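Local coordinates for transferrin binding protein B (Actinobacillus suis, PDB 3PQU), which probably binds host transferrin as a lipoprotein of the outer membrane, an early step in acquiring iron from the host, at residues Lys240-Ser245 with Ile266-Thr271; Gly505-Ser510 with Ile531-Gly536; Lys47-Asn52 with Thr68-Ser73; Glu83-Ile88 with Tyr154-Ser159. All coordinates share one frame; numbering follows the deposited sequence.

Contact 1 of 4, residues Lys240-Ser245 with Ile266-Thr271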
loop_
_atom_site.group_PDB
_atom_site.type_symbol
_atom_site.label_atom_id
_atom_site.label_comp_id
_atom_site.label_asym_id
_atom_site.label_seq_id
_atom_site.Cartn_x
_atom_site.Cartn_y
_atom_site.Cartn_z
ATOM N N LYS A 240 -3.522 -17.083 6.433
ATOM C CA LYS A 240 -3.307 -15.662 6.698
ATOM C C LYS A 240 -2.190 -15.400 7.706
ATOM O O LYS A 240 -2.326 -14.531 8.581
ATOM C CB LYS A 240 -4.593 -15.038 7.235
ATOM C CG LYS A 240 -5.775 -15.090 6.275
ATOM C CD LYS A 240 -5.449 -14.375 4.978
ATOM C CE LYS A 240 -6.672 -14.241 4.077
ATOM N NZ LYS A 240 -6.305 -13.641 2.759
ATOM N N LYS A 241 -1.096 -16.145 7.602
ATOM C CA LYS A 241 0.024 -15.991 8.540
ATOM C C LYS A 241 1.330 -16.091 7.780
ATOM O O LYS A 241 1.354 -16.585 6.666
ATOM C CB LYS A 241 0.017 -17.105 9.600
ATOM C CG LYS A 241 -1.114 -17.064 10.606
ATOM C CD LYS A 241 -0.972 -18.201 11.617
ATOM C CE LYS A 241 -1.955 -18.048 12.774
ATOM N NZ LYS A 241 -1.727 -16.797 13.565
ATOM N N LEU A 242 2.422 -15.672 8.412
ATOM C CA LEU A 242 3.737 -15.862 7.836
ATOM C C LEU A 242 4.796 -15.892 8.920
ATOM O O LEU A 242 4.611 -15.339 10.008
ATOM C CB LEU A 242 4.054 -14.723 6.850
ATOM C CG LEU A 242 4.252 -13.313 7.422
ATOM C CD1 LEU A 242 5.657 -13.107 7.982
ATOM C CD2 LEU A 242 3.963 -12.270 6.340
ATOM N N THR A 243 5.927 -16.504 8.601
ATOM C CA THR A 243 7.078 -16.470 9.481
ATOM C C THR A 243 8.290 -16.088 8.648
ATOM O O THR A 243 8.223 -16.035 7.417
ATOM C CB THR A 243 7.346 -17.845 10.127
ATOM O OG1 THR A 243 7.655 -18.798 9.102
ATOM C CG2 THR A 243 6.139 -18.326 10.955
ATOM N N GLY A 244 9.409 -15.831 9.311
ATOM C CA GLY A 244 10.622 -15.536 8.577
ATOM C C GLY A 244 11.842 -15.442 9.462
ATOM O O GLY A 244 11.756 -15.556 10.688
ATOM N N SER A 245 12.978 -15.198 8.824
ATOM C CA SER A 245 14.268 -15.159 9.497
ATOM C C SER A 245 15.127 -14.057 8.885
ATOM O O SER A 245 15.109 -13.854 7.670
ATOM C CB SER A 245 14.968 -16.518 9.306
ATOM O OG SER A 245 14.299 -17.528 10.029
ATOM N N ILE A 266 10.693 -13.914 12.652
ATOM C CA ILE A 266 9.571 -13.009 12.458
ATOM C C ILE A 266 8.262 -13.783 12.414
ATOM O O ILE A 266 8.211 -14.897 11.892
ATOM C CB ILE A 266 9.772 -12.204 11.152
ATOM C CG1 ILE A 266 10.875 -11.159 11.355
ATOM C CG2 ILE A 266 8.471 -11.581 10.699
ATOM C CD1 ILE A 266 11.172 -10.351 10.129
ATOM N N GLU A 267 7.207 -13.222 12.999
ATOM C CA GLU A 267 5.892 -13.819 12.841
ATOM C C GLU A 267 4.900 -12.701 12.586
ATOM O O GLU A 267 5.048 -11.595 13.123
ATOM C CB GLU A 267 5.497 -14.688 14.058
ATOM C CG GLU A 267 5.402 -13.933 15.374
ATOM C CD GLU A 267 4.941 -14.819 16.526
ATOM O OE1 GLU A 267 5.087 -16.057 16.419
ATOM O OE2 GLU A 267 4.436 -14.277 17.535
ATOM N N ALA A 268 3.903 -12.968 11.744
ATOM C CA ALA A 268 2.924 -11.932 11.424
ATOM C C ALA A 268 1.619 -12.523 10.907
ATOM O O ALA A 268 1.589 -13.651 10.419
ATOM C CB ALA A 268 3.517 -10.910 10.415
ATOM N N ASP A 269 0.544 -11.764 11.065
ATOM C CA ASP A 269 -0.765 -12.145 10.553
ATOM C C ASP A 269 -1.165 -11.201 9.422
ATOM O O ASP A 269 -0.904 -9.994 9.483
ATOM C CB ASP A 269 -1.832 -12.077 11.656
ATOM C CG ASP A 269 -1.566 -13.057 12.792
ATOM O OD1 ASP A 269 -1.280 -14.239 12.513
ATOM O OD2 ASP A 269 -1.642 -12.639 13.968
ATOM N N ILE A 270 -1.846 -11.753 8.426
ATOM C CA ILE A 270 -2.182 -11.026 7.207
ATOM C C ILE A 270 -3.603 -10.481 7.241
ATOM O O ILE A 270 -4.557 -11.235 7.443
ATOM C CB ILE A 270 -2.040 -11.938 5.958
ATOM C CG1 ILE A 270 -0.578 -12.343 5.745
ATOM C CG2 ILE A 270 -2.581 -11.248 4.716
ATOM C CD1 ILE A 270 -0.399 -13.501 4.751
ATOM N N THR A 271 -3.742 -9.175 7.032
ATOM C CA THR A 271 -5.054 -8.540 6.879
ATOM C C THR A 271 -5.021 -7.709 5.605
ATOM O O THR A 271 -4.088 -6.934 5.400
ATOM C CB THR A 271 -5.386 -7.590 8.053
ATOM O OG1 THR A 271 -5.312 -8.297 9.296
ATOM C CG2 THR A 271 -6.788 -7.009 7.896
#

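Contact 2 of 4, residues Gly505-Ser510 with Ile531-Gly536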
loop_
_atom_site.group_PDB
_atom_site.type_symbol
_atom_site.label_atom_id
_atom_site.label_comp_id
_atom_site.label_asym_id
_atom_site.label_seq_id
_atom_site.Cartn_x
_atom_site.Cartn_y
_atom_site.Cartn_z
ATOM N N GLY A 505 -19.273 -9.772 -17.654
ATOM C CA GLY A 505 -20.305 -9.871 -18.670
ATOM C C GLY A 505 -20.477 -8.613 -19.498
ATOM O O GLY A 505 -19.505 -7.938 -19.844
ATOM N N SER A 506 -21.726 -8.294 -19.812
ATOM C CA SER A 506 -22.026 -7.204 -20.733
ATOM C C SER A 506 -23.160 -6.311 -20.244
ATOM O O SER A 506 -24.165 -6.786 -19.716
ATOM C CB SER A 506 -22.373 -7.756 -22.121
ATOM O OG SER A 506 -21.281 -8.461 -22.688
ATOM N N ALA A 507 -22.986 -5.009 -20.432
ATOM C CA ALA A 507 -24.048 -4.054 -20.171
ATOM C C ALA A 507 -24.607 -3.565 -21.503
ATOM O O ALA A 507 -23.892 -3.503 -22.506
ATOM C CB ALA A 507 -23.521 -2.893 -19.350
ATOM N N LYS A 508 -25.887 -3.223 -21.515
ATOM C CA LYS A 508 -26.512 -2.732 -22.731
ATOM C C LYS A 508 -27.752 -1.927 -22.442
ATOM O O LYS A 508 -28.121 -1.679 -21.296
ATOM C CB LYS A 508 -26.908 -3.896 -23.642
ATOM C CG LYS A 508 -27.790 -4.933 -22.960
ATOM C CD LYS A 508 -28.243 -6.018 -23.924
ATOM C CE LYS A 508 -29.375 -5.539 -24.818
ATOM N NZ LYS A 508 -29.870 -6.619 -25.722
ATOM N N THR A 509 -28.422 -1.568 -23.519
ATOM C CA THR A 509 -29.717 -0.939 -23.423
ATOM C C THR A 509 -30.644 -1.736 -24.306
ATOM O O THR A 509 -30.222 -2.716 -24.924
ATOM C CB THR A 509 -29.654 0.509 -23.896
ATOM O OG1 THR A 509 -29.165 0.550 -25.242
ATOM C CG2 THR A 509 -28.704 1.290 -23.004
ATOM N N SER A 510 -31.905 -1.332 -24.363
ATOM C CA SER A 510 -32.823 -1.955 -25.293
ATOM C C SER A 510 -32.213 -1.826 -26.682
ATOM O O SER A 510 -31.302 -1.020 -26.898
ATOM C CB SER A 510 -34.192 -1.276 -25.241
ATOM O OG SER A 510 -34.077 0.122 -25.425
ATOM N N ILE A 531 -21.117 -3.911 -23.875
ATOM C CA ILE A 531 -20.222 -3.135 -23.027
ATOM C C ILE A 531 -19.612 -4.054 -21.975
ATOM O O ILE A 531 -20.318 -4.824 -21.324
ATOM C CB ILE A 531 -20.951 -1.984 -22.312
ATOM C CG1 ILE A 531 -21.659 -1.078 -23.322
ATOM C CG2 ILE A 531 -19.967 -1.182 -21.464
ATOM C CD1 ILE A 531 -20.725 -0.205 -24.121
ATOM N N LYS A 532 -18.299 -3.977 -21.810
ATOM C CA LYS A 532 -17.616 -4.858 -20.874
ATOM C C LYS A 532 -17.802 -4.390 -19.434
ATOM O O LYS A 532 -17.422 -3.275 -19.076
ATOM C CB LYS A 532 -16.134 -4.961 -21.234
ATOM C CG LYS A 532 -15.323 -5.907 -20.362
ATOM C CD LYS A 532 -14.098 -6.404 -21.121
ATOM C CE LYS A 532 -13.007 -6.903 -20.186
ATOM N NZ LYS A 532 -12.261 -5.783 -19.535
ATOM N N VAL A 533 -18.402 -5.244 -18.610
ATOM C CA VAL A 533 -18.609 -4.914 -17.204
ATOM C C VAL A 533 -17.901 -5.883 -16.256
ATOM O O VAL A 533 -18.079 -7.101 -16.342
ATOM C CB VAL A 533 -20.113 -4.804 -16.847
ATOM C CG1 VAL A 533 -20.940 -5.722 -17.719
ATOM C CG2 VAL A 533 -20.340 -5.095 -15.371
ATOM N N ASN A 534 -17.083 -5.317 -15.369
ATOM C CA ASN A 534 -16.396 -6.067 -14.324
ATOM C C ASN A 534 -17.039 -5.805 -12.969
ATOM O O ASN A 534 -17.323 -4.657 -12.617
ATOM C CB ASN A 534 -14.915 -5.677 -14.261
ATOM C CG ASN A 534 -14.103 -6.277 -15.395
ATOM O OD1 ASN A 534 -13.631 -7.412 -15.299
ATOM N ND2 ASN A 534 -13.927 -5.514 -16.472
ATOM N N GLY A 535 -17.265 -6.867 -12.207
ATOM C CA GLY A 535 -17.886 -6.732 -10.905
ATOM C C GLY A 535 -17.308 -7.661 -9.860
ATOM O O GLY A 535 -16.552 -8.585 -10.178
ATOM N N GLY A 536 -17.665 -7.418 -8.605
ATOM C CA GLY A 536 -17.228 -8.279 -7.523
ATOM C C GLY A 536 -18.320 -8.587 -6.513
ATOM O O GLY A 536 -19.349 -7.902 -6.450
#

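Contact 3 of 4, residues Lys47-Asn52 with Thr68-Ser73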
loop_
_atom_site.group_PDB
_atom_site.type_symbol
_atom_site.label_atom_id
_atom_site.label_comp_id
_atom_site.label_asym_id
_atom_site.label_seq_id
_atom_site.Cartn_x
_atom_site.Cartn_y
_atom_site.Cartn_z
ATOM N N LYS A 47 15.673 8.830 9.228
ATOM C CA LYS A 47 17.009 9.402 9.161
ATOM C C LYS A 47 17.995 8.621 10.033
ATOM O O LYS A 47 17.649 8.169 11.119
ATOM C CB LYS A 47 16.942 10.861 9.623
ATOM C CG LYS A 47 18.247 11.639 9.523
ATOM C CD LYS A 47 17.945 13.133 9.587
ATOM C CE LYS A 47 19.135 13.988 9.189
ATOM N NZ LYS A 47 18.708 15.404 9.002
ATOM N N ILE A 48 19.223 8.477 9.558
ATOM C CA ILE A 48 20.284 7.815 10.338
ATOM C C ILE A 48 20.744 8.764 11.452
ATOM O O ILE A 48 21.174 9.881 11.158
ATOM C CB ILE A 48 21.497 7.418 9.407
ATOM C CG1 ILE A 48 21.057 6.373 8.352
ATOM C CG2 ILE A 48 22.678 6.863 10.222
ATOM C CD1 ILE A 48 22.145 6.055 7.249
ATOM N N PRO A 49 20.631 8.347 12.733
ATOM C CA PRO A 49 21.005 9.260 13.835
ATOM C C PRO A 49 22.499 9.575 13.882
ATOM O O PRO A 49 23.334 8.705 13.578
ATOM C CB PRO A 49 20.585 8.484 15.100
ATOM C CG PRO A 49 19.453 7.605 14.640
ATOM C CD PRO A 49 19.884 7.172 13.232
ATOM N N ARG A 50 22.812 10.821 14.253
ATOM C CA ARG A 50 24.174 11.375 14.282
ATOM C C ARG A 50 24.271 12.173 15.567
ATOM O O ARG A 50 23.402 12.986 15.841
ATOM C CB ARG A 50 24.373 12.337 13.093
ATOM C CG ARG A 50 24.653 11.671 11.734
ATOM C CD ARG A 50 24.015 12.425 10.570
ATOM N NE ARG A 50 24.519 13.789 10.358
ATOM C CZ ARG A 50 25.627 14.084 9.684
ATOM N NH1 ARG A 50 26.388 13.120 9.165
ATOM N NH2 ARG A 50 25.994 15.345 9.543
ATOM N N ARG A 51 25.320 11.964 16.353
ATOM C CA ARG A 51 25.437 12.692 17.627
ATOM C C ARG A 51 25.807 14.155 17.402
ATOM O O ARG A 51 26.616 14.459 16.538
ATOM C CB ARG A 51 26.470 12.044 18.547
ATOM C CG ARG A 51 26.443 12.602 19.977
ATOM C CD ARG A 51 27.316 11.767 20.886
ATOM N NE ARG A 51 28.724 11.780 20.478
ATOM C CZ ARG A 51 29.610 12.666 20.924
ATOM N NH1 ARG A 51 29.222 13.613 21.765
ATOM N NH2 ARG A 51 30.871 12.621 20.519
ATOM N N ASN A 52 25.192 15.062 18.152
ATOM C CA ASN A 52 25.608 16.455 18.125
ATOM C C ASN A 52 26.847 16.565 18.990
ATOM O O ASN A 52 26.777 16.394 20.215
ATOM C CB ASN A 52 24.518 17.384 18.680
ATOM C CG ASN A 52 24.901 18.856 18.569
ATOM O OD1 ASN A 52 25.992 19.183 18.083
ATOM N ND2 ASN A 52 24.011 19.752 19.019
ATOM N N THR A 68 25.316 12.965 24.880
ATOM C CA THR A 68 25.773 11.574 24.892
ATOM C C THR A 68 24.895 10.664 24.045
ATOM O O THR A 68 25.193 9.479 23.922
ATOM C CB THR A 68 25.753 10.985 26.300
ATOM O OG1 THR A 68 24.402 11.023 26.801
ATOM C CG2 THR A 68 26.682 11.789 27.233
ATOM N N THR A 69 23.806 11.198 23.492
ATOM C CA THR A 69 22.865 10.386 22.723
ATOM C C THR A 69 22.278 11.098 21.508
ATOM O O THR A 69 22.281 12.320 21.424
ATOM C CB THR A 69 21.653 10.010 23.581
ATOM O OG1 THR A 69 20.905 11.198 23.860
ATOM C CG2 THR A 69 22.084 9.359 24.897
ATOM N N ASP A 70 21.725 10.314 20.588
ATOM C CA ASP A 70 20.800 10.837 19.590
ATOM C C ASP A 70 19.769 9.743 19.339
ATOM O O ASP A 70 20.076 8.688 18.767
ATOM C CB ASP A 70 21.500 11.248 18.285
ATOM C CG ASP A 70 20.565 12.005 17.341
ATOM O OD1 ASP A 70 20.517 11.682 16.132
ATOM O OD2 ASP A 70 19.846 12.910 17.815
ATOM N N GLU A 71 18.545 10.008 19.771
ATOM C CA GLU A 71 17.534 8.969 19.925
ATOM C C GLU A 71 16.767 8.680 18.650
ATOM O O GLU A 71 16.660 9.521 17.773
ATOM C CB GLU A 71 16.550 9.365 21.046
ATOM C CG GLU A 71 17.233 9.495 22.389
ATOM C CD GLU A 71 16.241 9.816 23.499
ATOM O OE1 GLU A 71 16.658 9.851 24.677
ATOM O OE2 GLU A 71 15.043 10.026 23.188
ATOM N N LEU A 72 16.249 7.466 18.550
ATOM C CA LEU A 72 15.247 7.167 17.544
ATOM C C LEU A 72 13.888 7.376 18.217
ATOM O O LEU A 72 13.723 7.076 19.387
ATOM C CB LEU A 72 15.387 5.721 17.079
ATOM C CG LEU A 72 16.560 5.378 16.158
ATOM C CD1 LEU A 72 16.736 3.852 16.022
ATOM C CD2 LEU A 72 16.342 6.024 14.790
ATOM N N SER A 73 12.907 7.892 17.493
ATOM C CA SER A 73 11.574 7.958 18.054
ATOM C C SER A 73 10.556 7.751 16.964
ATOM O O SER A 73 10.865 7.848 15.764
ATOM C CB SER A 73 11.327 9.309 18.725
ATOM O OG SER A 73 11.432 10.328 17.754
HETATM O O HOH W 1 20.960 13.174 14.180
HETATM O O HOH W 2 22.900 14.543 19.834
#

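Contact 4 of 4, residues Glu83-Ile88 with Tyr154-Ser159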
loop_
_atom_site.group_PDB
_atom_site.type_symbol
_atom_site.label_atom_id
_atom_site.label_comp_id
_atom_site.label_asym_id
_atom_site.label_seq_id
_atom_site.Cartn_x
_atom_site.Cartn_y
_atom_site.Cartn_z
ATOM N N GLU A 83 5.222 7.679 -6.095
ATOM C CA GLU A 83 4.689 6.692 -7.033
ATOM C C GLU A 83 5.770 6.140 -7.947
ATOM O O GLU A 83 5.624 5.063 -8.518
ATOM C CB GLU A 83 3.581 7.307 -7.897
ATOM C CG GLU A 83 2.756 8.383 -7.208
ATOM C CD GLU A 83 3.391 9.758 -7.307
ATOM O OE1 GLU A 83 3.529 10.423 -6.258
ATOM O OE2 GLU A 83 3.754 10.170 -8.431
ATOM N N ASN A 84 6.851 6.890 -8.098
ATOM C CA ASN A 84 7.926 6.496 -8.992
ATOM C C ASN A 84 9.091 5.908 -8.206
ATOM O O ASN A 84 9.884 6.652 -7.621
ATOM C CB ASN A 84 8.396 7.700 -9.809
ATOM C CG ASN A 84 9.521 7.351 -10.755
ATOM O OD1 ASN A 84 9.858 6.179 -10.925
ATOM N ND2 ASN A 84 10.112 8.365 -11.376
ATOM N N ILE A 85 9.197 4.580 -8.188
ATOM C CA ILE A 85 10.204 3.929 -7.352
ATOM C C ILE A 85 11.598 4.057 -7.940
ATOM O O ILE A 85 12.578 3.713 -7.293
ATOM C CB ILE A 85 9.895 2.445 -7.081
ATOM C CG1 ILE A 85 9.976 1.629 -8.369
ATOM C CG2 ILE A 85 8.546 2.294 -6.394
ATOM C CD1 ILE A 85 9.899 0.140 -8.136
ATOM N N ASP A 86 11.672 4.552 -9.170
ATOM C CA ASP A 86 12.948 4.879 -9.790
ATOM C C ASP A 86 13.564 6.095 -9.113
ATOM O O ASP A 86 14.778 6.257 -9.112
ATOM C CB ASP A 86 12.774 5.144 -11.285
ATOM C CG ASP A 86 12.438 3.885 -12.064
ATOM O OD1 ASP A 86 12.757 2.774 -11.573
ATOM O OD2 ASP A 86 11.863 4.012 -13.170
ATOM N N GLU A 87 12.722 6.946 -8.533
ATOM C CA GLU A 87 13.208 8.087 -7.774
ATOM C C GLU A 87 13.535 7.648 -6.348
ATOM O O GLU A 87 12.658 7.613 -5.492
ATOM C CB GLU A 87 12.156 9.191 -7.723
ATOM C CG GLU A 87 11.824 9.827 -9.052
ATOM C CD GLU A 87 10.798 10.937 -8.907
ATOM O OE1 GLU A 87 10.151 11.296 -9.916
ATOM O OE2 GLU A 87 10.635 11.446 -7.777
ATOM N N ILE A 88 14.793 7.303 -6.099
ATOM C CA ILE A 88 15.231 6.909 -4.769
ATOM C C ILE A 88 15.012 8.056 -3.776
ATOM O O ILE A 88 15.388 9.201 -4.037
ATOM C CB ILE A 88 16.720 6.474 -4.799
ATOM C CG1 ILE A 88 16.932 5.355 -5.824
ATOM C CG2 ILE A 88 17.191 6.023 -3.424
ATOM C CD1 ILE A 88 16.210 4.029 -5.487
ATOM N N TYR A 154 15.065 2.945 4.590
ATOM C CA TYR A 154 13.697 3.041 4.096
ATOM C C TYR A 154 13.234 1.767 3.406
ATOM O O TYR A 154 14.038 0.895 3.074
ATOM C CB TYR A 154 13.577 4.210 3.105
ATOM C CG TYR A 154 14.087 3.840 1.712
ATOM C CD1 TYR A 154 13.197 3.520 0.675
ATOM C CD2 TYR A 154 15.441 3.753 1.451
ATOM C CE1 TYR A 154 13.663 3.163 -0.594
ATOM C CE2 TYR A 154 15.921 3.393 0.183
ATOM C CZ TYR A 154 15.022 3.093 -0.822
ATOM O OH TYR A 154 15.486 2.741 -2.064
ATOM N N TYR A 155 11.930 1.693 3.170
ATOM C CA TYR A 155 11.402 0.830 2.127
ATOM C C TYR A 155 10.302 1.585 1.399
ATOM O O TYR A 155 9.651 2.465 1.964
ATOM C CB TYR A 155 10.883 -0.535 2.688
ATOM C CG TYR A 155 9.489 -0.494 3.313
ATOM C CD1 TYR A 155 8.347 -0.661 2.531
ATOM C CD2 TYR A 155 9.320 -0.303 4.685
ATOM C CE1 TYR A 155 7.064 -0.629 3.105
ATOM C CE2 TYR A 155 8.050 -0.260 5.263
ATOM C CZ TYR A 155 6.922 -0.425 4.462
ATOM O OH TYR A 155 5.653 -0.401 5.023
ATOM N N LEU A 156 10.086 1.236 0.141
ATOM C CA LEU A 156 9.006 1.842 -0.623
ATOM C C LEU A 156 8.494 0.848 -1.649
ATOM O O LEU A 156 9.275 0.260 -2.390
ATOM C CB LEU A 156 9.515 3.092 -1.346
ATOM C CG LEU A 156 8.518 3.808 -2.242
ATOM C CD1 LEU A 156 7.338 4.313 -1.408
ATOM C CD2 LEU A 156 9.201 4.957 -2.961
ATOM N N GLY A 157 7.184 0.663 -1.699
ATOM C CA GLY A 157 6.607 -0.275 -2.633
ATOM C C GLY A 157 5.592 0.393 -3.525
ATOM O O GLY A 157 5.108 1.489 -3.230
ATOM N N THR A 158 5.273 -0.272 -4.630
ATOM C CA THR A 158 4.269 0.231 -5.545
ATOM C C THR A 158 3.292 -0.886 -5.870
ATOM O O THR A 158 3.622 -2.065 -5.748
ATOM C CB THR A 158 4.916 0.800 -6.834
ATOM O OG1 THR A 158 3.907 1.399 -7.665
ATOM C CG2 THR A 158 5.604 -0.305 -7.608
ATOM N N SER A 159 2.083 -0.504 -6.269
ATOM C CA SER A 159 1.028 -1.463 -6.571
ATOM C C SER A 159 0.719 -2.450 -5.440
ATOM O O SER A 159 0.966 -3.645 -5.579
ATOM C CB SER A 159 1.376 -2.241 -7.838
ATOM O OG SER A 159 0.382 -3.217 -8.087
#

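Contact 1 of 4, residues Lys240-Ser245 with Ile266-Thr271
Ile266 and Gly244 face each other as a hydrogen-bonded pair in an antiparallel hairpin of the first beta barrel: Ile266 N donates to Gly244 O at 2.8 Å, and Gly244 N returns a bond to Ile266 O. Gly244 offers no side chain, and Ile266 meets Leu242 instead, with Ile266 CG2 at 4.2 Å from Leu242 CD1, and reaches on to Phe233 and Leu295 of other barrel strands. Glu267, paired with Thr243 in a non-hydrogen-bonded position, turns to the other face, where its chain runs out beside Lys278. At Ala268 the pairing with Leu242 is symmetrical, each N meeting the other's O at 3.0 Å. The small methyl of Ala268 leaves room for Leu242, whose chi1 of 68° wedges CG between its own N and carbonyl carbon and lays CG and CD1 against Ala268 CB, both at 3.9 Å. Asp269 and Lys241 lie alongside, pointing the same way from the exposed face. The lysine bends only at its last torsion, chi4 -62°, to set NZ 2.8 Å from Asp269 OD1, on the syn side of the carboxylate. Ile270 N then donates to Lys240 O at 2.8 Å, while Ile270 CD1 lies 3.9 Å from Lys240 C. Lys240, in a left-handed backbone conformation, and Lys241 form a G1 beta bulge against the preceding strand 229-236. Side chains thus alternate: Leu242, Ile266, Ala268 and Ile270 suit the apolar face, whereas the Lys241-Asp269 salt bridge sits where water can compete with it, so cohesion probably rests mainly on backbone bonds and buried hydrocarbon.

Contact 2 of 4, residues Gly505-Ser510 with Ile531-Gly536
Ala507 and Ile531 meet as a hydrogen-bonded pair in the second beta barrel, where two antiparallel neighbouring strands are joined by a long, partly disordered loop. Ala507 N reaches Ile531 O at 2.8 Å, and Ile531 N answers to Ala507 O at 3.1 Å. Two residues along, Gly505 and Val533 repeat the pattern with longer bonds: Gly505 N to Val533 O and Val533 N to Gly505 O are both 3.2 Å. Ser506 and Lys532 fall between them as a non-hydrogen-bonded pair on the opposite face, a fitting place for polar side chains because it is the more exposed one.

On the buried face the small Ala507 CB rests 4.0 Å from Ile531 CB, and beyond it Val533 CG1 approaches. That branch is pressed against backbone, 3.4 Å from Gly505 O; the valine's chi1 of 30°, well away from a staggered value, suggests some strain, and Gly505 adds no side chain of its own to the crowding.

The next shell closes over these groups. Val494 touches Ala507 and Val533 from strand 492-499, while Phe549 of strand 544-551 packs on Ala507, Ile531 and Val533. Past the paired region, the chain of Thr509 and Ser510 heads into the loop, where Phe514 and Val527 pack on Thr509. Its hydroxyl is gripped twice, accepting from Phe528 N and donating to Ser510 O: Thr509 OG1 lies 3.1 Å from that oxygen, on a lone pair in the carbonyl plane.

Contact 3 of 4, residues Lys47-Asn52 with Thr68-Ser73
Arg51 and Asp70 have the nearest CA atoms, 5.4 Å apart, in two chains that run almost exactly opposite ways with no direct backbone hydrogen bond between them. A side chain takes over that task. Asp70, its CG anti to the backbone N (chi1 -170°), extends its carboxylate across the gap so that OD1 accepts from Arg50 N at 3.1 Å. The N-H arrives on the anti side, 28° out of the carboxylate plane. A water also lies beside this pair, but its approach to Asp70 OD1 is doubtfully short. Further along, a second water links the backbones themselves: it accepts from Asn52 N at 2.9 Å and donates to Thr69 O at 2.8 Å.

Proline suits position 49 because its ring gives a compact apolar surface to Leu72, although Pro49 CB also lies 3.4 Å from Asp70 OD1. Pro49 CG presses on Leu72 CD2 at 3.5 Å, a tight contact in which the two side chains cross at about a right angle. At the other end Arg51 lies extended until its bend at chi3 (62°), bringing its CD to 4.1 Å from Thr68 C; its guanidinium continues to Asn199 OD1 and Asp67 O. Arg50 instead turns its side chain from Asp70 and gives its terminal nitrogens to Ile149 O and Tyr131 O.

Strand 69-70 hydrogen-bonds to strand 170-183 of the first barrel. The contact thus joins the loop leaving the handle sheet to a strand added to the barrel, consistent with the handle-and-barrel build of the TbpB N-lobe.

Contact 4 of 4, residues Glu83-Ile88 with Tyr154-Ser159
Ile85, at the second position of a type I beta turn from Asn84 to Glu87, drops its side chain onto Thr158 and Leu156, at the end of a strand of the antiparallel handle sheet. The packed part is van der Waals contact, with no hydrogen bond between the segments. A chi1 of 66° places Ile85 CG1 between N and the carbonyl carbon and leaves CG2 to do the touching: it lies 4.0 Å from Thr158 CB and 4.4 Å from Leu156 CD2. Thr158 meets it crosswise, with its methyl on the contact side, CG2 being 4.1 Å from Ile85 CG2. Beta-branched residues suit both places, since each offers a branch close to the backbone.

A second patch lies just past the turn. Ile88 crosses Tyr154 at about a right angle, its CD1 resting 3.7 Å from Tyr154 OH and its CG2 near the same oxygen. Val126 and Pro89 extend this hydrocarbon, touching Ile88 and Tyr154 respectively.

The turn's other side is looser, and there Glu83 and Glu87 are poorly ordered. Bonds inside the turn, with help from Asn82, which bonds to Asn84 N and Glu87 OE2, hold it: Glu87 N donates to Asn84 O, closing the turn, while the bond from Asn84 ND2 to Glu87 OE1 is long and uncertain given that disorder. Asparagine suits the first position because its amide oxygen can make an Asx turn: Asn84 OD1 accepts from Asp86 N at 3.0 Å, with the donor standing 52° above the plane of the amide carbonyl.

Contacts 3, 4 and 1 follow one another along the N-terminal part of the chain, and contact 2 comes last, in the second barrel. Contacts 3 and 4 belong to the N-lobe handle region, their centres 26 Å apart and their nearest atoms about 8 Å; strand 43-47, which runs into contact 3, pairs antiparallel with strand 150-157 of contact 4. Contact 1 lies in the first barrel, whose curled sheet contact 3 also reaches through strand 69-70; the centres of these two are 31 Å apart. Contact 2 stands 58 Å from contact 3, centre to centre, across the middle of the molecule. Together they sample both barrels and one handle, consistent with an elongated two-lobed protein that pairs handle and barrel twice.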